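Local coordinates for uncharacterized protein (Bacteroides eggerthii DSM 20697, PDB 4ECO) that is of unknown function but, as a leucine-rich repeat protein, probably offers its curved solenoid surface for binding other proteins, at residues E136-M141 and D250-E255; H144-F149 and I309-Y314; N481-N486 and A509-Y514. One frame throughout, in Å; residues are numbered along the deposited sequence.

Contact 1: residues E136-M141 and D250-E255; sequences EQKQKM and DLTDVE
K138, on helix 135-142, reaches across to T252 and D253 where strand 253-257 of the leucine-rich repeat solenoid begins. The helix belongs to the long excursion of chain between strands 109-111 and 210-214, which are neighbours in the parallel array, so this contact lays an inserted element against the repeat scaffold. The backbones stay well apart, 9.7 Å between K138 CA and D253 CA, and a long side chain has to span the gap. Lysine suits the place: its CG lies anti to the backbone N (chi1 -175°) and the rest of the chain is extended, which carries the ammonium group straight out from the helix.

Hydrogen bonding comes first. K138 NZ gives a weak bond to T252 OG1 at 3.3 Å, and the same hydroxyl donates in turn to D253 OD1 over 2.7 Å. Threonine can accept and donate at one atom, so it relays the lysine to the carboxylate.

The electrostatic part is looser. K138 NZ and D253 OD1 are 4.2 Å apart, too far for a salt bridge; at this distance the opposite charges probably still attract, while the T252 hydroxyl bonds to both groups. D253 has a true salt-bridge partner in R142, which engages its OD2, so the aspartate is likely to stay ionised although it is buried.

Packing adds little. Only the end of the lysine meets T252 and D253, crossing both at a slant, and the K138 side chain also touches Q210 on the adjacent strand 210-214. The last methylene of the lysine passes beside the carboxylate, K138 CE lying 3.6 Å from D253 OD1.

Contact 2: residues H144-F149 and I309-Y314; sequences HYQKTF and IIYIGY
The Y311 ring is sandwiched between Y145 of helix 144-149 and I309 of its own strand. Y145 CB sits over the centre of one face, 3.9 Å from the ring centroid and 11° off the normal, a CH-pi contact; I309 CG2 covers the opposite face toward the rim. At the edge, near the ring plane, the Q146 amide lies almost coplanar with the phenol, with Q146 OE1 3.7 Å from Y311 CE1. The two tyrosine rings meet obliquely, planes 48° apart and centroids separated by 4.9 Å, and their side chains run past each other in opposite directions, bringing Y145 CD1 to 3.4 Å from Y311 CD1. F149 CD2 lies over one face of the Y145 ring. Farther out, the hydroxyl of Y145 comes to the edge of Y314, with Y145 OH 3.9 Å from Y314 CD2.

Strand 309-311 is one of the parallel strands of the leucine-rich repeat solenoid, with 277-279 and 334-336 beside it, and the helix comes from the excursion between strands 109-111 and 210-214. Y145 points toward the strand with CG anti to its backbone N (chi1 -174°), which puts CB over the Y311 face and carries the ring past it at a slant. Tyrosine fits this buried site because its flat carbon surface packs while its hydroxyl finds a partner: Y311 OH bonds to the carbonyl of R142, and Y314 OH to the backbone N of L183. Q146 likewise sends NE2 to D151, turning OE1 to the ring edge. With an alanine in place of Y311, the R142 carbonyl would probably lose its hydroxyl mate and Y145 CB the face it rests on. The Y145 ring also meets H115 edge-to-face, and Y314 stacks on the ring of Y339.

Contact 3: residues N481-N486 and A509-Y514; sequences NENFKN and ATTLPY
N483 turns its amide toward the backbone of T510 and the side chain of T511. ND2 donates to T510 O over 2.9 Å, the one hydrogen bond between the two segments. It is distinctly bent, with an angle of 140° at the hydrogen, and the carbonyl oxygen lies tilted from the amide plane. The other half of the amide takes an apolar neighbour: N483 OD1 lies 3.3 Å from T511 CG2, where the two side chains cross at about a right angle. Asparagine suits the position because it is short and presents a donor for the carbonyl without adding charge.

The first torsion sets this up. CG of N483 is anti to its own carbonyl carbon (chi1 -88°), which directs the amide toward the neighbouring loop. T511 places CG2 anti to its carbonyl carbon, bringing the methyl beside N483 OD1. K478, on strand 478-479 that pairs antiparallel with 482-483, touches both N483 and T511 and so borders the contact.

Farther out, each segment is fixed to the leucine-rich repeat solenoid. The two lie ahead of strands 492-494 and 517-519, which are parallel neighbours, so the contact joins the approaches to successive strands. L512 packs on L490 and F507, N486 ND2 bonds to the G456 carbonyl, and F484 rests on F453 and S454 of helix 451-454.

A single amide-to-carbonyl bond, bent and near the surface, implies a modest link between neutral groups, which is likely to respond little to pH.

Overall arrangement
Contacts 1 and 2 are close neighbours, their centres 13 Å apart, and join consecutive helices of one inserted excursion to the same run of parallel strands. K140 O lies 3.0 Å from K147 NZ where they touch. R142, at the end of helix 135-142, serves both: its guanidinium pairs with D253 and its carbonyl accepts from Y311. H115 likewise bonds E255 and H144. The sodium ion is held elsewhere, by E117 and S192, with no ligand from these segments. Contact 3 lies farther along the solenoid, its centre 47 Å from contact 1 and 41 Å from contact 2; its nearest atoms stay about 26 Å from contact 2. It links nearby turns of the solenoid, whereas the first two fasten an insertion.

Contact 1: residues E136-M141 and D250-E255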
loop_
_atom_site.group_PDB
_atom_site.type_symbol
_atom_site.label_atom_id
_atom_site.label_comp_id
_atom_site.label_asym_id
_atom_site.label_seq_id
_atom_site.Cartn_x
_atom_site.Cartn_y
_atom_site.Cartn_z
ATOM N N GLU A 136 0.435 -21.462 3.094
ATOM C CA GLU A 136 -0.017 -20.378 3.949
ATOM C C GLU A 136 1.166 -19.433 4.253
ATOM O O GLU A 136 1.015 -18.209 4.169
ATOM C CB GLU A 136 -0.630 -20.966 5.227
ATOM C CG GLU A 136 -1.350 -19.939 6.083
ATOM C CD GLU A 136 -1.646 -20.392 7.497
ATOM O OE1 GLU A 136 -0.740 -20.292 8.357
ATOM O OE2 GLU A 136 -2.796 -20.817 7.754
ATOM N N GLN A 137 2.350 -20.015 4.573
ATOM C CA GLN A 137 3.604 -19.283 4.849
ATOM C C GLN A 137 4.103 -18.573 3.560
ATOM O O GLN A 137 4.535 -17.416 3.622
ATOM C CB GLN A 137 4.656 -20.259 5.388
ATOM C CG GLN A 137 6.026 -19.664 5.615
ATOM C CD GLN A 137 6.157 -19.147 7.003
ATOM O OE1 GLN A 137 5.661 -18.059 7.332
ATOM N NE2 GLN A 137 6.827 -19.929 7.847
ATOM N N LYS A 138 3.996 -19.277 2.397
ATOM C CA LYS A 138 4.357 -18.774 1.079
ATOM C C LYS A 138 3.564 -17.519 0.790
ATOM O O LYS A 138 4.158 -16.507 0.402
ATOM C CB LYS A 138 4.119 -19.839 0.003
ATOM C CG LYS A 138 4.596 -19.420 -1.389
ATOM C CD LYS A 138 4.073 -20.340 -2.496
ATOM C CE LYS A 138 4.661 -19.983 -3.831
ATOM N NZ LYS A 138 4.494 -21.079 -4.820
ATOM N N GLN A 139 2.228 -17.560 1.040
ATOM C CA GLN A 139 1.334 -16.423 0.824
ATOM C C GLN A 139 1.721 -15.236 1.701
ATOM O O GLN A 139 1.883 -14.130 1.180
ATOM C CB GLN A 139 -0.130 -16.803 1.061
ATOM C CG GLN A 139 -0.874 -16.999 -0.250
ATOM C CD GLN A 139 -0.851 -15.772 -1.133
ATOM O OE1 GLN A 139 -1.227 -14.660 -0.719
ATOM N NE2 GLN A 139 -0.418 -15.963 -2.379
ATOM N N LYS A 140 1.908 -15.476 3.012
ATOM C CA LYS A 140 2.316 -14.462 3.987
ATOM C C LYS A 140 3.518 -13.707 3.460
ATOM O O LYS A 140 3.495 -12.477 3.383
ATOM C CB LYS A 140 2.633 -15.130 5.342
ATOM C CG LYS A 140 2.868 -14.175 6.518
ATOM C CD LYS A 140 3.075 -14.960 7.809
ATOM C CE LYS A 140 3.400 -14.092 9.003
ATOM N NZ LYS A 140 4.849 -13.814 9.125
HETATM N N MSE A 141 4.537 -14.466 3.048
HETATM C CA MSE A 141 5.813 -13.995 2.539
HETATM C C MSE A 141 5.631 -13.250 1.237
HETATM O O MSE A 141 6.202 -12.170 1.106
HETATM C CB MSE A 141 6.820 -15.158 2.409
HETATM C CG MSE A 141 7.382 -15.571 3.790
HETATM SE SE MSE A 141 7.579 -14.031 5.144
HETATM C CE MSE A 141 6.498 -14.744 6.336
ATOM N N ASP A 250 9.565 -24.904 -11.315
ATOM C CA ASP A 250 9.073 -24.586 -9.978
ATOM C C ASP A 250 9.370 -23.139 -9.545
ATOM O O ASP A 250 8.892 -22.725 -8.479
ATOM C CB ASP A 250 9.691 -25.555 -8.957
ATOM C CG ASP A 250 9.123 -26.974 -8.958
ATOM O OD1 ASP A 250 8.090 -27.212 -9.658
ATOM O OD2 ASP A 250 9.681 -27.838 -8.221
ATOM N N LEU A 251 10.134 -22.374 -10.356
ATOM C CA LEU A 251 10.505 -21.003 -10.024
ATOM C C LEU A 251 9.317 -20.077 -10.264
ATOM O O LEU A 251 9.058 -19.690 -11.395
ATOM C CB LEU A 251 11.761 -20.569 -10.819
ATOM C CG LEU A 251 12.374 -19.212 -10.440
ATOM C CD1 LEU A 251 12.689 -19.109 -8.960
ATOM C CD2 LEU A 251 13.615 -18.951 -11.234
ATOM N N THR A 252 8.597 -19.735 -9.179
ATOM C CA THR A 252 7.365 -18.931 -9.160
ATOM C C THR A 252 7.562 -17.528 -8.593
ATOM O O THR A 252 6.780 -16.633 -8.906
ATOM C CB THR A 252 6.266 -19.637 -8.318
ATOM O OG1 THR A 252 6.646 -19.743 -6.935
ATOM C CG2 THR A 252 5.896 -20.999 -8.864
ATOM N N ASP A 253 8.560 -17.339 -7.722
ATOM C CA ASP A 253 8.787 -16.033 -7.095
ATOM C C ASP A 253 10.176 -15.515 -7.395
ATOM O O ASP A 253 11.154 -16.108 -6.958
ATOM C CB ASP A 253 8.570 -16.112 -5.580
ATOM C CG ASP A 253 7.151 -16.426 -5.162
ATOM O OD1 ASP A 253 6.683 -17.549 -5.447
ATOM O OD2 ASP A 253 6.533 -15.578 -4.499
ATOM N N VAL A 254 10.260 -14.420 -8.173
ATOM C CA VAL A 254 11.530 -13.794 -8.559
ATOM C C VAL A 254 11.501 -12.311 -8.189
ATOM O O VAL A 254 10.506 -11.626 -8.435
ATOM C CB VAL A 254 11.873 -14.005 -10.054
ATOM C CG1 VAL A 254 13.128 -13.249 -10.434
ATOM C CG2 VAL A 254 12.036 -15.488 -10.382
ATOM N N GLU A 255 12.602 -11.824 -7.587
ATOM C CA GLU A 255 12.763 -10.419 -7.212
ATOM C C GLU A 255 14.136 -9.894 -7.663
ATOM O O GLU A 255 15.166 -10.530 -7.405
ATOM C CB GLU A 255 12.578 -10.232 -5.712
ATOM C CG GLU A 255 12.959 -8.836 -5.248
ATOM C CD GLU A 255 12.646 -8.487 -3.810
ATOM O OE1 GLU A 255 11.451 -8.330 -3.481
ATOM O OE2 GLU A 255 13.599 -8.326 -3.020
#

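Contact 2: residues H144-F149 and I309-Y314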
loop_
_atom_site.group_PDB
_atom_site.type_symbol
_atom_site.label_atom_id
_atom_site.label_comp_id
_atom_site.label_asym_id
_atom_site.label_seq_id
_atom_site.Cartn_x
_atom_site.Cartn_y
_atom_site.Cartn_z
ATOM N N HIS A 144 4.571 -9.781 1.860
ATOM C CA HIS A 144 5.496 -8.985 2.677
ATOM C C HIS A 144 5.774 -7.612 2.063
ATOM O O HIS A 144 5.796 -6.644 2.823
ATOM C CB HIS A 144 6.833 -9.704 2.951
ATOM C CG HIS A 144 7.713 -8.957 3.900
ATOM N ND1 HIS A 144 8.433 -7.839 3.495
ATOM C CD2 HIS A 144 7.946 -9.183 5.214
ATOM C CE1 HIS A 144 9.051 -7.405 4.582
ATOM N NE2 HIS A 144 8.802 -8.191 5.637
ATOM N N TYR A 145 6.018 -7.512 0.723
ATOM C CA TYR A 145 6.311 -6.209 0.136
ATOM C C TYR A 145 5.084 -5.328 0.244
ATOM O O TYR A 145 5.196 -4.144 0.599
ATOM C CB TYR A 145 6.785 -6.309 -1.325
ATOM C CG TYR A 145 7.246 -4.981 -1.913
ATOM C CD1 TYR A 145 6.350 -4.123 -2.542
ATOM C CD2 TYR A 145 8.583 -4.603 -1.869
ATOM C CE1 TYR A 145 6.772 -2.918 -3.105
ATOM C CE2 TYR A 145 9.015 -3.397 -2.425
ATOM C CZ TYR A 145 8.106 -2.558 -3.033
ATOM O OH TYR A 145 8.541 -1.385 -3.580
ATOM N N GLN A 146 3.908 -5.931 -0.006
ATOM C CA GLN A 146 2.612 -5.280 0.029
ATOM C C GLN A 146 2.332 -4.671 1.406
ATOM O O GLN A 146 2.061 -3.467 1.474
ATOM C CB GLN A 146 1.510 -6.284 -0.359
ATOM C CG GLN A 146 0.090 -5.708 -0.467
ATOM C CD GLN A 146 -0.101 -4.696 -1.564
ATOM O OE1 GLN A 146 0.618 -4.664 -2.566
ATOM N NE2 GLN A 146 -1.094 -3.839 -1.387
ATOM N N LYS A 147 2.450 -5.467 2.498
ATOM C CA LYS A 147 2.181 -4.954 3.841
ATOM C C LYS A 147 3.189 -3.883 4.245
ATOM O O LYS A 147 2.802 -2.958 4.956
ATOM C CB LYS A 147 2.109 -6.064 4.927
ATOM C CG LYS A 147 3.318 -7.002 5.062
ATOM C CD LYS A 147 3.224 -7.917 6.312
ATOM C CE LYS A 147 4.170 -9.120 6.321
ATOM N NZ LYS A 147 3.691 -10.264 5.468
ATOM N N THR A 148 4.433 -3.964 3.761
ATOM C CA THR A 148 5.509 -3.053 4.160
ATOM C C THR A 148 5.486 -1.708 3.434
ATOM O O THR A 148 5.684 -0.675 4.098
ATOM C CB THR A 148 6.892 -3.700 3.941
ATOM O OG1 THR A 148 6.850 -5.007 4.483
ATOM C CG2 THR A 148 8.038 -2.917 4.617
ATOM N N PHE A 149 5.309 -1.724 2.095
ATOM C CA PHE A 149 5.419 -0.502 1.315
ATOM C C PHE A 149 4.170 -0.058 0.564
ATOM O O PHE A 149 4.208 1.043 -0.017
ATOM C CB PHE A 149 6.521 -0.697 0.257
ATOM C CG PHE A 149 7.885 -1.029 0.808
ATOM C CD1 PHE A 149 8.688 -0.036 1.370
ATOM C CD2 PHE A 149 8.366 -2.335 0.774
ATOM C CE1 PHE A 149 9.948 -0.341 1.870
ATOM C CE2 PHE A 149 9.634 -2.636 1.251
ATOM C CZ PHE A 149 10.416 -1.636 1.802
ATOM N N ILE A 309 1.381 -11.527 -9.669
ATOM C CA ILE A 309 1.730 -10.362 -8.832
ATOM C C ILE A 309 2.848 -9.574 -9.491
ATOM O O ILE A 309 3.863 -10.149 -9.846
ATOM C CB ILE A 309 2.133 -10.790 -7.382
ATOM C CG1 ILE A 309 1.110 -11.777 -6.765
ATOM C CG2 ILE A 309 2.368 -9.567 -6.478
ATOM C CD1 ILE A 309 1.637 -12.621 -5.641
ATOM N N ILE A 310 2.667 -8.257 -9.616
ATOM C CA ILE A 310 3.667 -7.339 -10.158
ATOM C C ILE A 310 3.925 -6.207 -9.146
ATOM O O ILE A 310 3.011 -5.447 -8.812
ATOM C CB ILE A 310 3.267 -6.756 -11.557
ATOM C CG1 ILE A 310 3.061 -7.868 -12.617
ATOM C CG2 ILE A 310 4.312 -5.739 -12.027
ATOM C CD1 ILE A 310 2.591 -7.426 -14.001
ATOM N N TYR A 311 5.160 -6.111 -8.659
ATOM C CA TYR A 311 5.600 -5.000 -7.821
ATOM C C TYR A 311 6.505 -4.166 -8.720
ATOM O O TYR A 311 7.608 -4.626 -9.048
ATOM C CB TYR A 311 6.295 -5.460 -6.510
ATOM C CG TYR A 311 5.436 -6.237 -5.537
ATOM C CD1 TYR A 311 4.384 -5.624 -4.859
ATOM C CD2 TYR A 311 5.719 -7.567 -5.234
ATOM C CE1 TYR A 311 3.599 -6.332 -3.948
ATOM C CE2 TYR A 311 4.967 -8.271 -4.297
ATOM C CZ TYR A 311 3.907 -7.650 -3.655
ATOM O OH TYR A 311 3.168 -8.333 -2.716
ATOM N N ILE A 312 6.013 -3.012 -9.227
ATOM C CA ILE A 312 6.825 -2.242 -10.169
ATOM C C ILE A 312 6.878 -0.739 -9.734
ATOM O O ILE A 312 7.207 0.144 -10.546
ATOM C CB ILE A 312 6.337 -2.460 -11.645
ATOM C CG1 ILE A 312 7.359 -1.950 -12.680
ATOM C CG2 ILE A 312 4.903 -1.965 -11.902
ATOM C CD1 ILE A 312 7.430 -2.731 -13.968
ATOM N N GLY A 313 6.643 -0.491 -8.439
ATOM C CA GLY A 313 6.727 0.850 -7.867
ATOM C C GLY A 313 8.145 1.401 -7.831
ATOM O O GLY A 313 9.108 0.652 -8.041
ATOM N N TYR A 314 8.290 2.715 -7.545
ATOM C CA TYR A 314 9.580 3.427 -7.478
ATOM C C TYR A 314 10.380 3.241 -8.805
ATOM O O TYR A 314 11.553 2.884 -8.808
ATOM C CB TYR A 314 10.412 2.994 -6.265
ATOM C CG TYR A 314 9.787 3.325 -4.927
ATOM C CD1 TYR A 314 10.001 4.561 -4.323
ATOM C CD2 TYR A 314 9.035 2.381 -4.232
ATOM C CE1 TYR A 314 9.446 4.865 -3.079
ATOM C CE2 TYR A 314 8.460 2.683 -2.997
ATOM C CZ TYR A 314 8.689 3.920 -2.416
ATOM O OH TYR A 314 8.170 4.218 -1.187
#

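Contact 3: residues N481-N486 and A509-Y514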
loop_
_atom_site.group_PDB
_atom_site.type_symbol
_atom_site.label_atom_id
_atom_site.label_comp_id
_atom_site.label_asym_id
_atom_site.label_seq_id
_atom_site.Cartn_x
_atom_site.Cartn_y
_atom_site.Cartn_z
ATOM N N ASN A 481 -39.112 13.048 -3.086
ATOM C CA ASN A 481 -40.067 12.308 -2.263
ATOM C C ASN A 481 -39.648 10.840 -2.033
ATOM O O ASN A 481 -40.479 10.022 -1.607
ATOM C CB ASN A 481 -41.467 12.382 -2.900
ATOM C CG ASN A 481 -41.965 13.799 -3.120
ATOM O OD1 ASN A 481 -42.081 14.268 -4.265
ATOM N ND2 ASN A 481 -42.239 14.523 -2.030
ATOM N N GLU A 482 -38.360 10.528 -2.217
ATOM C CA GLU A 482 -37.880 9.168 -1.989
ATOM C C GLU A 482 -36.400 9.167 -1.580
ATOM O O GLU A 482 -35.588 9.915 -2.137
ATOM C CB GLU A 482 -38.124 8.269 -3.230
ATOM C CG GLU A 482 -37.285 8.515 -4.481
ATOM C CD GLU A 482 -38.029 8.807 -5.777
ATOM O OE1 GLU A 482 -38.992 9.611 -5.760
ATOM O OE2 GLU A 482 -37.597 8.277 -6.825
ATOM N N ASN A 483 -36.065 8.341 -0.576
ATOM C CA ASN A 483 -34.686 8.163 -0.105
ATOM C C ASN A 483 -34.008 7.095 -0.917
ATOM O O ASN A 483 -34.699 6.299 -1.549
ATOM C CB ASN A 483 -34.639 7.789 1.371
ATOM C CG ASN A 483 -34.613 8.945 2.315
ATOM O OD1 ASN A 483 -33.934 9.935 2.095
ATOM N ND2 ASN A 483 -35.286 8.798 3.439
ATOM N N PHE A 484 -32.677 7.049 -0.915
ATOM C CA PHE A 484 -32.018 5.999 -1.692
ATOM C C PHE A 484 -31.832 4.749 -0.832
ATOM O O PHE A 484 -31.830 4.828 0.405
ATOM C CB PHE A 484 -30.686 6.473 -2.288
ATOM C CG PHE A 484 -30.799 7.710 -3.146
ATOM C CD1 PHE A 484 -31.762 7.798 -4.151
ATOM C CD2 PHE A 484 -29.939 8.784 -2.961
ATOM C CE1 PHE A 484 -31.873 8.946 -4.938
ATOM C CE2 PHE A 484 -30.037 9.924 -3.757
ATOM C CZ PHE A 484 -31.010 10.001 -4.738
ATOM N N LYS A 485 -31.705 3.599 -1.504
ATOM C CA LYS A 485 -31.575 2.268 -0.921
ATOM C C LYS A 485 -30.596 2.212 0.281
ATOM O O LYS A 485 -30.964 1.629 1.305
ATOM C CB LYS A 485 -31.111 1.256 -1.999
ATOM C CG LYS A 485 -30.972 -0.191 -1.506
ATOM C CD LYS A 485 -30.219 -1.118 -2.473
ATOM C CE LYS A 485 -30.224 -2.556 -1.985
ATOM N NZ LYS A 485 -28.889 -3.025 -1.499
ATOM N N ASN A 486 -29.387 2.792 0.171
ATOM C CA ASN A 486 -28.384 2.594 1.208
ATOM C C ASN A 486 -27.889 3.848 1.952
ATOM O O ASN A 486 -26.959 3.708 2.748
ATOM C CB ASN A 486 -27.159 1.927 0.564
ATOM C CG ASN A 486 -27.347 0.462 0.280
ATOM O OD1 ASN A 486 -27.927 -0.285 1.073
ATOM N ND2 ASN A 486 -26.796 0.002 -0.825
ATOM N N ALA A 509 -32.474 12.996 10.656
ATOM C CA ALA A 509 -32.621 11.550 10.860
ATOM C C ALA A 509 -33.574 10.874 9.829
ATOM O O ALA A 509 -33.597 9.638 9.718
ATOM C CB ALA A 509 -33.124 11.301 12.258
ATOM N N THR A 510 -34.336 11.684 9.060
ATOM C CA THR A 510 -35.260 11.192 8.038
ATOM C C THR A 510 -34.513 10.546 6.852
ATOM O O THR A 510 -35.074 9.705 6.149
ATOM C CB THR A 510 -36.136 12.334 7.529
ATOM O OG1 THR A 510 -35.319 13.345 6.900
ATOM C CG2 THR A 510 -37.017 12.912 8.606
ATOM N N THR A 511 -33.268 10.960 6.608
ATOM C CA THR A 511 -32.506 10.426 5.482
ATOM C C THR A 511 -31.225 9.723 6.026
ATOM O O THR A 511 -30.901 8.619 5.563
ATOM C CB THR A 511 -32.210 11.542 4.452
ATOM O OG1 THR A 511 -31.169 12.339 4.963
ATOM C CG2 THR A 511 -33.432 12.447 4.153
ATOM N N LEU A 512 -30.560 10.342 7.051
ATOM C CA LEU A 512 -29.352 9.871 7.761
ATOM C C LEU A 512 -29.683 9.432 9.212
ATOM O O LEU A 512 -29.239 10.089 10.169
ATOM C CB LEU A 512 -28.286 10.990 7.797
ATOM C CG LEU A 512 -27.720 11.528 6.507
ATOM C CD1 LEU A 512 -26.672 12.558 6.806
ATOM C CD2 LEU A 512 -27.140 10.425 5.647
ATOM N N PRO A 513 -30.475 8.351 9.421
ATOM C CA PRO A 513 -30.869 7.987 10.798
ATOM C C PRO A 513 -29.754 7.460 11.695
ATOM O O PRO A 513 -29.963 7.393 12.905
ATOM C CB PRO A 513 -31.890 6.866 10.580
ATOM C CG PRO A 513 -31.571 6.309 9.262
ATOM C CD PRO A 513 -31.131 7.461 8.441
ATOM N N TYR A 514 -28.604 7.070 11.126
ATOM C CA TYR A 514 -27.540 6.464 11.910
ATOM C C TYR A 514 -26.222 7.271 11.885
ATOM O O TYR A 514 -25.185 6.727 12.274
ATOM C CB TYR A 514 -27.300 5.034 11.406
ATOM C CG TYR A 514 -28.535 4.183 11.560
ATOM C CD1 TYR A 514 -28.967 3.768 12.817
ATOM C CD2 TYR A 514 -29.309 3.843 10.460
ATOM C CE1 TYR A 514 -30.126 3.013 12.968
ATOM C CE2 TYR A 514 -30.471 3.093 10.599
ATOM C CZ TYR A 514 -30.876 2.674 11.855
ATOM O OH TYR A 514 -32.037 1.943 11.996
#